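Local coordinates for protein nuclear hormone receptor FTZ-F1 (Drosophila melanogaster, PDB 2XHS) that probably regulates transcription as an NR5A-class nuclear receptor, its ligand-binding domain forming a complex with a peptide of the segmentation protein Fushi tarazu, at residues F32-L35 and Q36-Y40; L137-K140 and L141-L144; G176-N179 and V180-A183; L185-T188 and L189-P193. One frame throughout, in Å; residues are numbered along the deposited sequence.

Overall arrangement
All four contacts are local, each made between successive turns of one helix, so none closes a long loop; they follow one another in series along the chain and neither nest nor cross. Interaction 1 lies near the end of helix 24-39, which leans on helix 47-67. Interaction 2 takes up most of helix 135-143, packed against helices 77-102 and 198-224. Interactions 3 and 4 adjoin on helix 170-191, their centres about 14 Å apart, the first facing helix 148-159 and the second finishing the helix beside the N-terminal loop. Interactions 1 and 4 lie on opposite sides of the chain's centre, whereas nearest atoms of interactions 2 and 4 come within about 5 Å.

Interaction 1: F32-L35 and Q36-Y40; sequences FALL and QKQTY
Leu34 and Gln38, one helical turn apart, meet where Leu34 CD2 lies 3.8 Å from Gln38 CG, a branched methyl against the aliphatic root of the glutamine. Leucine reaches that root because its CG stands opposite the backbone N (chi1 -174°), which swings the branch forward along the helix. The amide oxygen OE1 of Gln38 accepts a hydrogen bond from Lys53; a glutamine thus serves both an apolar flank and a polar end. Beneath them Gln38 N donates to Leu34 O at 2.7 Å. One residue on, Thr39 turns its hydroxyl back into the helix: with chi1 at 59° OG1 lies between the backbone N and the carbonyl carbon, and donates to Leu35 O at 2.6 Å. Thr39 N reaches the same oxygen weakly, at 3.3 Å, so Leu35 O is met by both the hydroxyl and, weakly, the backbone N-H of this buried residue. Gln36 O accepts from both Thr39 N and Tyr40 N. Leu34 and Leu35 both touch Leu50 of helix 47-67, and Leu34 also meets Val54 and Gln57, so the apolar side of helix 24-39 is laid against that neighbour.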
loop_
_atom_site.group_PDB
_atom_site.type_symbol
_atom_site.label_atom_id
_atom_site.label_comp_id
_atom_site.label_asym_id
_atom_site.label_seq_id
_atom_site.Cartn_x
_atom_site.Cartn_y
_atom_site.Cartn_z
ATOM N N PHE A 32 4.314 -15.426 1.267
ATOM C CA PHE A 32 4.209 -16.806 1.647
ATOM C C PHE A 32 5.502 -17.356 2.175
ATOM O O PHE A 32 5.522 -18.280 2.938
ATOM C CB PHE A 32 3.583 -17.610 0.536
ATOM C CG PHE A 32 2.177 -17.230 0.279
ATOM C CD1 PHE A 32 1.174 -17.711 1.044
ATOM C CD2 PHE A 32 1.865 -16.370 -0.701
ATOM C CE1 PHE A 32 -0.085 -17.359 0.819
ATOM C CE2 PHE A 32 0.594 -16.028 -0.911
ATOM C CZ PHE A 32 -0.370 -16.520 -0.149
ATOM N N ALA A 33 6.602 -16.780 1.760
ATOM C CA ALA A 33 7.869 -17.238 2.253
ATOM C C ALA A 33 8.005 -17.017 3.728
ATOM O O ALA A 33 8.474 -17.863 4.435
ATOM C CB ALA A 33 8.932 -16.532 1.562
ATOM N N LEU A 34 7.645 -15.834 4.185
ATOM C CA LEU A 34 7.688 -15.515 5.584
ATOM C C LEU A 34 6.692 -16.375 6.290
ATOM O O LEU A 34 6.963 -16.947 7.306
ATOM C CB LEU A 34 7.339 -14.053 5.760
ATOM C CG LEU A 34 7.416 -13.319 7.080
ATOM C CD1 LEU A 34 7.569 -11.915 6.794
ATOM C CD2 LEU A 34 6.153 -13.493 7.751
ATOM N N LEU A 35 5.524 -16.507 5.717
ATOM C CA LEU A 35 4.499 -17.269 6.374
ATOM C C LEU A 35 4.941 -18.684 6.541
ATOM O O LEU A 35 4.671 -19.286 7.536
ATOM C CB LEU A 35 3.225 -17.261 5.559
ATOM C CG LEU A 35 2.180 -16.180 5.655
ATOM C CD1 LEU A 35 1.135 -16.533 4.708
ATOM C CD2 LEU A 35 1.609 -16.137 6.987
ATOM N N GLN A 36 5.573 -19.256 5.542
ATOM C CA GLN A 36 6.063 -20.599 5.710
ATOM C C GLN A 36 7.154 -20.657 6.717
ATOM O O GLN A 36 7.138 -21.443 7.603
ATOM C CB GLN A 36 6.616 -21.104 4.401
ATOM C CG GLN A 36 7.338 -22.397 4.513
ATOM C CD GLN A 36 6.433 -23.522 4.891
ATOM O OE1 GLN A 36 5.246 -23.334 5.074
ATOM N NE2 GLN A 36 6.989 -24.698 5.019
ATOM N N LYS A 37 8.107 -19.781 6.610
ATOM C CA LYS A 37 9.207 -19.834 7.529
ATOM C C LYS A 37 8.764 -19.631 8.940
ATOM O O LYS A 37 9.298 -20.217 9.841
ATOM C CB LYS A 37 10.242 -18.808 7.171
ATOM C CG LYS A 37 11.208 -18.580 8.243
ATOM C CD LYS A 37 12.365 -17.798 7.751
ATOM C CE LYS A 37 13.333 -17.562 8.850
ATOM N NZ LYS A 37 14.451 -16.748 8.368
ATOM N N GLN A 38 7.807 -18.766 9.150
ATOM C CA GLN A 38 7.387 -18.504 10.495
ATOM C C GLN A 38 6.594 -19.599 11.111
ATOM O O GLN A 38 6.394 -19.610 12.286
ATOM C CB GLN A 38 6.621 -17.201 10.593
ATOM C CG GLN A 38 7.445 -15.973 10.360
ATOM C CD GLN A 38 8.646 -15.893 11.223
ATOM O OE1 GLN A 38 8.540 -15.648 12.398
ATOM N NE2 GLN A 38 9.801 -16.065 10.642
ATOM N N THR A 39 6.073 -20.498 10.316
ATOM C CA THR A 39 5.174 -21.457 10.880
ATOM C C THR A 39 5.578 -22.907 10.823
ATOM O O THR A 39 5.091 -23.706 11.585
ATOM C CB THR A 39 3.859 -21.302 10.204
ATOM O OG1 THR A 39 4.047 -21.512 8.811
ATOM C CG2 THR A 39 3.384 -19.930 10.378
ATOM N N TYR A 40 6.442 -23.280 9.911
ATOM C CA TYR A 40 6.757 -24.687 9.826
ATOM C C TYR A 40 7.461 -25.156 11.072
ATOM O O TYR A 40 8.224 -24.435 11.681
ATOM C CB TYR A 40 7.566 -25.003 8.587
ATOM C CG TYR A 40 9.023 -25.207 8.823
ATOM C CD1 TYR A 40 9.861 -24.145 9.036
ATOM C CD2 TYR A 40 9.564 -26.468 8.806
ATOM C CE1 TYR A 40 11.190 -24.331 9.242
ATOM C CE2 TYR A 40 10.895 -26.669 9.014
ATOM C CZ TYR A 40 11.709 -25.596 9.231
ATOM O OH TYR A 40 13.049 -25.801 9.441
#

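Interaction 2: L137-K140 and L141-L144; sequences LQNK and LQDL
Gln138, Asn139 and Gln142 bring three amides together on one side of helix 135-143. Among side-chain polar contacts, Gln138 NE2 donates a weak hydrogen bond to Gln142 OE1 at 3.4 Å, the two amide planes standing 69° apart. Gln138 gets there on an extended chain whose CG is trans to N (chi1 -169°), while its own OE1 accepts from Arg100. On the other branch of the Gln142 amide, NE2 lies 3.4 Å from Asn139 OD1. With an alanine in place of Gln142, Gln138 NE2 would probably lose its weak acceptor, leaving the amide tied through OE1 to Arg100. Backbone bonds form the second group: Leu141 N donates to Leu137 O at 2.9 Å, and Gln142 N and Asp143 N follow to Gln138 O and Asn139 O. The ladder weakens at its end, where Leu144 N is 3.4 Å from Lys140 O. Apolar and charged groups serve the neighbours: Leu141 touches Leu97 and Leu202, and the extended Lys140 forms a salt bridge with Glu208. Chemically, long polar side chains suit these partly exposed places: both glutamines touch Ile101 yet also offer an amide, and the one weak amide bond is a minor tie beside those to Arg100 and Glu208.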
loop_
_atom_site.group_PDB
_atom_site.type_symbol
_atom_site.label_atom_id
_atom_site.label_comp_id
_atom_site.label_asym_id
_atom_site.label_seq_id
_atom_site.Cartn_x
_atom_site.Cartn_y
_atom_site.Cartn_z
ATOM N N LEU A 137 -15.411 -0.739 -1.171
ATOM C CA LEU A 137 -14.404 -0.125 -2.004
ATOM C C LEU A 137 -13.965 -1.011 -3.120
ATOM O O LEU A 137 -13.818 -0.583 -4.221
ATOM C CB LEU A 137 -13.209 0.280 -1.163
ATOM C CG LEU A 137 -13.432 1.291 -0.055
ATOM C CD1 LEU A 137 -12.147 1.551 0.591
ATOM C CD2 LEU A 137 -13.955 2.555 -0.590
ATOM N N GLN A 138 -13.771 -2.274 -2.832
ATOM C CA GLN A 138 -13.322 -3.185 -3.847
ATOM C C GLN A 138 -14.312 -3.226 -4.948
ATOM O O GLN A 138 -13.950 -3.291 -6.075
ATOM C CB GLN A 138 -13.166 -4.588 -3.304
ATOM C CG GLN A 138 -12.453 -5.490 -4.262
ATOM C CD GLN A 138 -12.298 -6.881 -3.798
ATOM O OE1 GLN A 138 -11.625 -7.141 -2.847
ATOM N NE2 GLN A 138 -12.888 -7.789 -4.498
ATOM N N ASN A 139 -15.584 -3.226 -4.619
ATOM C CA ASN A 139 -16.614 -3.184 -5.623
ATOM C C ASN A 139 -16.628 -1.911 -6.424
ATOM O O ASN A 139 -16.840 -1.924 -7.602
ATOM C CB ASN A 139 -17.962 -3.367 -4.976
ATOM C CG ASN A 139 -18.285 -4.790 -4.726
ATOM O OD1 ASN A 139 -17.987 -5.649 -5.534
ATOM N ND2 ASN A 139 -18.935 -5.056 -3.621
ATOM N N LYS A 140 -16.444 -0.788 -5.767
ATOM C CA LYS A 140 -16.476 0.466 -6.457
ATOM C C LYS A 140 -15.373 0.493 -7.442
ATOM O O LYS A 140 -15.537 0.944 -8.532
ATOM C CB LYS A 140 -16.271 1.591 -5.472
ATOM C CG LYS A 140 -17.505 2.211 -4.921
ATOM C CD LYS A 140 -17.154 3.161 -3.850
ATOM C CE LYS A 140 -18.254 4.082 -3.543
ATOM N NZ LYS A 140 -18.016 4.688 -2.248
ATOM N N LEU A 141 -14.220 0.035 -7.011
ATOM C CA LEU A 141 -13.039 0.014 -7.830
ATOM C C LEU A 141 -13.153 -0.863 -9.008
ATOM O O LEU A 141 -12.723 -0.511 -10.052
ATOM C CB LEU A 141 -11.848 -0.415 -7.010
ATOM C CG LEU A 141 -11.133 0.701 -6.277
ATOM C CD1 LEU A 141 -10.085 0.146 -5.455
ATOM C CD2 LEU A 141 -10.518 1.596 -7.237
ATOM N N GLN A 142 -13.732 -2.026 -8.826
ATOM C CA GLN A 142 -13.922 -2.980 -9.904
ATOM C C GLN A 142 -14.812 -2.464 -10.975
ATOM O O GLN A 142 -14.571 -2.634 -12.124
ATOM C CB GLN A 142 -14.556 -4.241 -9.364
ATOM C CG GLN A 142 -13.604 -5.286 -8.874
ATOM C CD GLN A 142 -14.293 -6.348 -8.109
ATOM O OE1 GLN A 142 -13.699 -7.320 -7.727
ATOM N NE2 GLN A 142 -15.563 -6.173 -7.886
ATOM N N ASP A 143 -15.874 -1.828 -10.581
ATOM C CA ASP A 143 -16.801 -1.307 -11.525
ATOM C C ASP A 143 -16.127 -0.264 -12.344
ATOM O O ASP A 143 -16.541 0.027 -13.434
ATOM C CB ASP A 143 -17.985 -0.724 -10.818
ATOM C CG ASP A 143 -18.914 -1.763 -10.329
ATOM O OD1 ASP A 143 -18.915 -2.871 -10.886
ATOM O OD2 ASP A 143 -19.677 -1.470 -9.407
ATOM N N LEU A 144 -15.072 0.303 -11.810
ATOM C CA LEU A 144 -14.373 1.369 -12.473
ATOM C C LEU A 144 -13.307 0.813 -13.338
ATOM O O LEU A 144 -12.595 1.536 -13.954
ATOM C CB LEU A 144 -13.732 2.289 -11.469
ATOM C CG LEU A 144 -14.542 3.341 -10.739
ATOM C CD1 LEU A 144 -13.688 3.950 -9.720
ATOM C CD2 LEU A 144 -14.993 4.389 -11.648
#

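Interaction 3: G176-N179 and V180-A183; sequences GHDN and VQAA
Asn179 O receives the N-H of Ala183 at 2.8 Å, the shortest of the hydrogen bonds here. The preceding rungs are longer: Val180 N to Gly176 O is 3.1 Å, Gln181 N to His177 O follows, and Ala182 N to Asp178 O is weak at 3.4 Å. Along the side of the helix, Gln181 meets two residues of the preceding turn. Its CD comes 3.9 Å from CE1 of the His177 ring, which meets the amide obliquely, the two planes 44° apart. A chi1 of -178° sets the imidazole on the carbonyl side of its own residue, and the end of the ring comes back near Gln181. Asp178 runs alongside Gln181 and points the same way, its OD1 3.7 Å from Gln181 NE2, a proximity rather than a bond. A glycine in place of this glutamine would probably leave the imidazole without its neighbouring amide and open a gap beside Leu157, which both His177 and Gln181 touch. Val180 faces inward, its short branched chain meeting Cys153 and Leu157 of helix 148-159; buried Gly176, with no side chain, adds no bulk one turn before it. The small Ala182 and the polar Asp178 and Asn179 occupy exposed places. Such a division of apolar and polar faces is characteristic of an amphipathic alpha-helix, here one of those in the mainly helical, layered ligand-binding domain of nuclear receptors.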
loop_
_atom_site.group_PDB
_atom_site.type_symbol
_atom_site.label_atom_id
_atom_site.label_comp_id
_atom_site.label_asym_id
_atom_site.label_seq_id
_atom_site.Cartn_x
_atom_site.Cartn_y
_atom_site.Cartn_z
ATOM N N GLY A 176 5.065 16.694 -8.475
ATOM C CA GLY A 176 4.916 15.297 -8.743
ATOM C C GLY A 176 3.499 14.862 -8.558
ATOM O O GLY A 176 2.979 14.115 -9.323
ATOM N N HIS A 177 2.863 15.324 -7.517
ATOM C CA HIS A 177 1.519 14.915 -7.307
ATOM C C HIS A 177 0.741 15.399 -8.471
ATOM O O HIS A 177 -0.088 14.722 -8.992
ATOM C CB HIS A 177 1.002 15.561 -6.048
ATOM C CG HIS A 177 -0.388 15.169 -5.695
ATOM N ND1 HIS A 177 -1.488 15.803 -6.204
ATOM C CD2 HIS A 177 -0.857 14.207 -4.878
ATOM C CE1 HIS A 177 -2.575 15.256 -5.713
ATOM N NE2 HIS A 177 -2.221 14.280 -4.910
ATOM N N ASP A 178 1.002 16.614 -8.874
ATOM C CA ASP A 178 0.277 17.211 -9.954
ATOM C C ASP A 178 0.470 16.559 -11.300
ATOM O O ASP A 178 -0.430 16.516 -12.092
ATOM C CB ASP A 178 0.451 18.699 -9.952
ATOM C CG ASP A 178 -0.393 19.345 -8.917
ATOM O OD1 ASP A 178 -1.286 18.690 -8.389
ATOM O OD2 ASP A 178 -0.192 20.516 -8.626
ATOM N N ASN A 179 1.660 16.076 -11.569
ATOM C CA ASN A 179 1.918 15.339 -12.778
ATOM C C ASN A 179 1.209 14.054 -12.881
ATOM O O ASN A 179 0.662 13.714 -13.884
ATOM C CB ASN A 179 3.354 14.960 -12.798
ATOM C CG ASN A 179 4.164 15.941 -13.477
ATOM O OD1 ASN A 179 4.933 15.603 -14.339
ATOM N ND2 ASN A 179 4.007 17.188 -13.114
ATOM N N VAL A 180 1.271 13.314 -11.814
ATOM C CA VAL A 180 0.678 12.024 -11.747
ATOM C C VAL A 180 -0.805 12.113 -11.918
ATOM O O VAL A 180 -1.392 11.269 -12.525
ATOM C CB VAL A 180 1.016 11.397 -10.444
ATOM C CG1 VAL A 180 0.465 10.046 -10.382
ATOM C CG2 VAL A 180 2.478 11.337 -10.328
ATOM N N GLN A 181 -1.416 13.147 -11.387
ATOM C CA GLN A 181 -2.830 13.293 -11.529
ATOM C C GLN A 181 -3.154 13.430 -12.965
ATOM O O GLN A 181 -4.096 12.869 -13.465
ATOM C CB GLN A 181 -3.250 14.576 -10.884
ATOM C CG GLN A 181 -3.615 14.434 -9.489
ATOM C CD GLN A 181 -4.533 15.497 -9.051
ATOM O OE1 GLN A 181 -5.518 15.231 -8.389
ATOM N NE2 GLN A 181 -4.225 16.717 -9.407
ATOM N N ALA A 182 -2.373 14.232 -13.628
ATOM C CA ALA A 182 -2.561 14.471 -15.010
ATOM C C ALA A 182 -2.329 13.239 -15.813
ATOM O O ALA A 182 -3.026 12.966 -16.735
ATOM C CB ALA A 182 -1.651 15.489 -15.419
ATOM N N ALA A 183 -1.303 12.503 -15.482
ATOM C CA ALA A 183 -1.020 11.310 -16.212
ATOM C C ALA A 183 -2.151 10.352 -16.036
ATOM O O ALA A 183 -2.507 9.661 -16.945
ATOM C CB ALA A 183 0.243 10.711 -15.736
#

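Interaction 4: L185-T188 and L189-P193; sequences LDYT and LTCYP
Tyr187 and Tyr192 meet in an offset edge-to-face pair, the edge of Tyr192 directed at the face of Tyr187, with ring centroids 5.8 Å apart and planes at 79°. The first torsion of Tyr187, at 180°, lays CG beside the carbonyl carbon and carries the ring next to Cys191, whose SG lies 3.7 Å from Tyr187 CE1 and contacts the ring obliquely. This is the close-packed side: all three residues are buried, and both phenols find polar partners, Tyr187 OH with Glu6 N and Tyr192 OH with Asp147. Lys198 adds a cation-pi contact to Tyr192. The O of Thr188, also buried, takes Tyr192 N at 2.8 Å, just where Tyr192 leaves helical geometry. Large rings with a hydroxyl at the far end suit a place that needs both bulk and a polar tip. The exposed side is sparser. There Leu185 and Leu189 run alongside each other, CD1 to CD1 3.9 Å, and Thr190 folds OG1 back to donate to Asp186 O at 2.9 Å. That carbonyl is gripped twice, for Thr190 N reaches it too, at 3.0 Å. The whole is a helix C-terminus at which an edge-to-face tyrosine pair and a cysteine sulfur-aromatic contact are packed, where helix 170-191 of the nuclear receptor fold meets the N-terminal loop.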
loop_
_atom_site.group_PDB
_atom_site.type_symbol
_atom_site.label_atom_id
_atom_site.label_comp_id
_atom_site.label_asym_id
_atom_site.label_seq_id
_atom_site.Cartn_x
_atom_site.Cartn_y
_atom_site.Cartn_z
ATOM N N LEU A 185 -5.209 11.104 -15.412
ATOM C CA LEU A 185 -6.339 11.552 -16.153
ATOM C C LEU A 185 -6.224 11.167 -17.596
ATOM O O LEU A 185 -7.148 10.732 -18.185
ATOM C CB LEU A 185 -6.446 13.050 -16.029
ATOM C CG LEU A 185 -7.512 13.764 -16.818
ATOM C CD1 LEU A 185 -8.829 13.214 -16.538
ATOM C CD2 LEU A 185 -7.456 15.124 -16.345
ATOM N N ASP A 186 -5.062 11.332 -18.167
ATOM C CA ASP A 186 -4.846 11.021 -19.547
ATOM C C ASP A 186 -5.086 9.559 -19.789
ATOM O O ASP A 186 -5.666 9.173 -20.760
ATOM C CB ASP A 186 -3.393 11.377 -19.842
ATOM C CG ASP A 186 -2.980 11.122 -21.250
ATOM O OD1 ASP A 186 -3.779 11.245 -22.156
ATOM O OD2 ASP A 186 -1.825 10.803 -21.462
ATOM N N TYR A 187 -4.613 8.727 -18.893
ATOM C CA TYR A 187 -4.723 7.317 -19.076
ATOM C C TYR A 187 -6.168 6.946 -19.105
ATOM O O TYR A 187 -6.598 6.190 -19.930
ATOM C CB TYR A 187 -3.956 6.611 -17.963
ATOM C CG TYR A 187 -3.971 5.115 -18.019
ATOM C CD1 TYR A 187 -3.451 4.430 -19.076
ATOM C CD2 TYR A 187 -4.508 4.392 -17.008
ATOM C CE1 TYR A 187 -3.485 3.070 -19.112
ATOM C CE2 TYR A 187 -4.543 3.059 -17.050
ATOM C CZ TYR A 187 -4.033 2.395 -18.100
ATOM O OH TYR A 187 -4.083 1.038 -18.125
ATOM N N THR A 188 -6.939 7.497 -18.205
ATOM C CA THR A 188 -8.322 7.138 -18.168
ATOM C C THR A 188 -8.990 7.535 -19.421
ATOM O O THR A 188 -9.796 6.816 -19.930
ATOM C CB THR A 188 -9.032 7.907 -17.126
ATOM O OG1 THR A 188 -8.872 9.277 -17.430
ATOM C CG2 THR A 188 -8.421 7.681 -15.851
ATOM N N LEU A 189 -8.708 8.730 -19.884
ATOM C CA LEU A 189 -9.359 9.218 -21.074
ATOM C C LEU A 189 -9.048 8.473 -22.343
ATOM O O LEU A 189 -9.923 8.187 -23.101
ATOM C CB LEU A 189 -9.021 10.682 -21.250
ATOM C CG LEU A 189 -9.719 11.506 -20.201
ATOM C CD1 LEU A 189 -9.446 12.948 -20.348
ATOM C CD2 LEU A 189 -11.142 11.255 -20.357
ATOM N N THR A 190 -7.779 8.249 -22.602
ATOM C CA THR A 190 -7.355 7.482 -23.733
ATOM C C THR A 190 -7.678 6.016 -23.694
ATOM O O THR A 190 -8.075 5.438 -24.677
ATOM C CB THR A 190 -5.899 7.581 -23.866
ATOM O OG1 THR A 190 -5.520 8.914 -23.610
ATOM C CG2 THR A 190 -5.510 7.269 -25.225
ATOM N N CYS A 191 -7.424 5.391 -22.564
ATOM C CA CYS A 191 -7.594 3.964 -22.455
ATOM C C CYS A 191 -8.896 3.466 -21.892
ATOM O O CYS A 191 -9.219 2.336 -22.078
ATOM C CB CYS A 191 -6.418 3.361 -21.715
ATOM S SG CYS A 191 -4.874 3.665 -22.477
ATOM N N TYR A 192 -9.647 4.287 -21.193
ATOM C CA TYR A 192 -10.942 3.845 -20.732
ATOM C C TYR A 192 -12.011 4.866 -20.988
ATOM O O TYR A 192 -12.613 5.349 -20.076
ATOM C CB TYR A 192 -10.907 3.570 -19.249
ATOM C CG TYR A 192 -10.045 2.422 -18.852
ATOM C CD1 TYR A 192 -10.537 1.155 -18.805
ATOM C CD2 TYR A 192 -8.749 2.614 -18.488
ATOM C CE1 TYR A 192 -9.765 0.139 -18.435
ATOM C CE2 TYR A 192 -7.983 1.600 -18.136
ATOM C CZ TYR A 192 -8.493 0.370 -18.108
ATOM O OH TYR A 192 -7.704 -0.648 -17.728
ATOM N N PRO A 193 -12.252 5.163 -22.244
ATOM C CA PRO A 193 -13.200 6.169 -22.672
ATOM C C PRO A 193 -14.600 5.856 -22.277
ATOM O O PRO A 193 -15.398 6.709 -22.031
ATOM C CB PRO A 193 -13.081 6.071 -24.159
ATOM C CG PRO A 193 -11.744 5.751 -24.351
ATOM C CD PRO A 193 -11.382 4.793 -23.349
#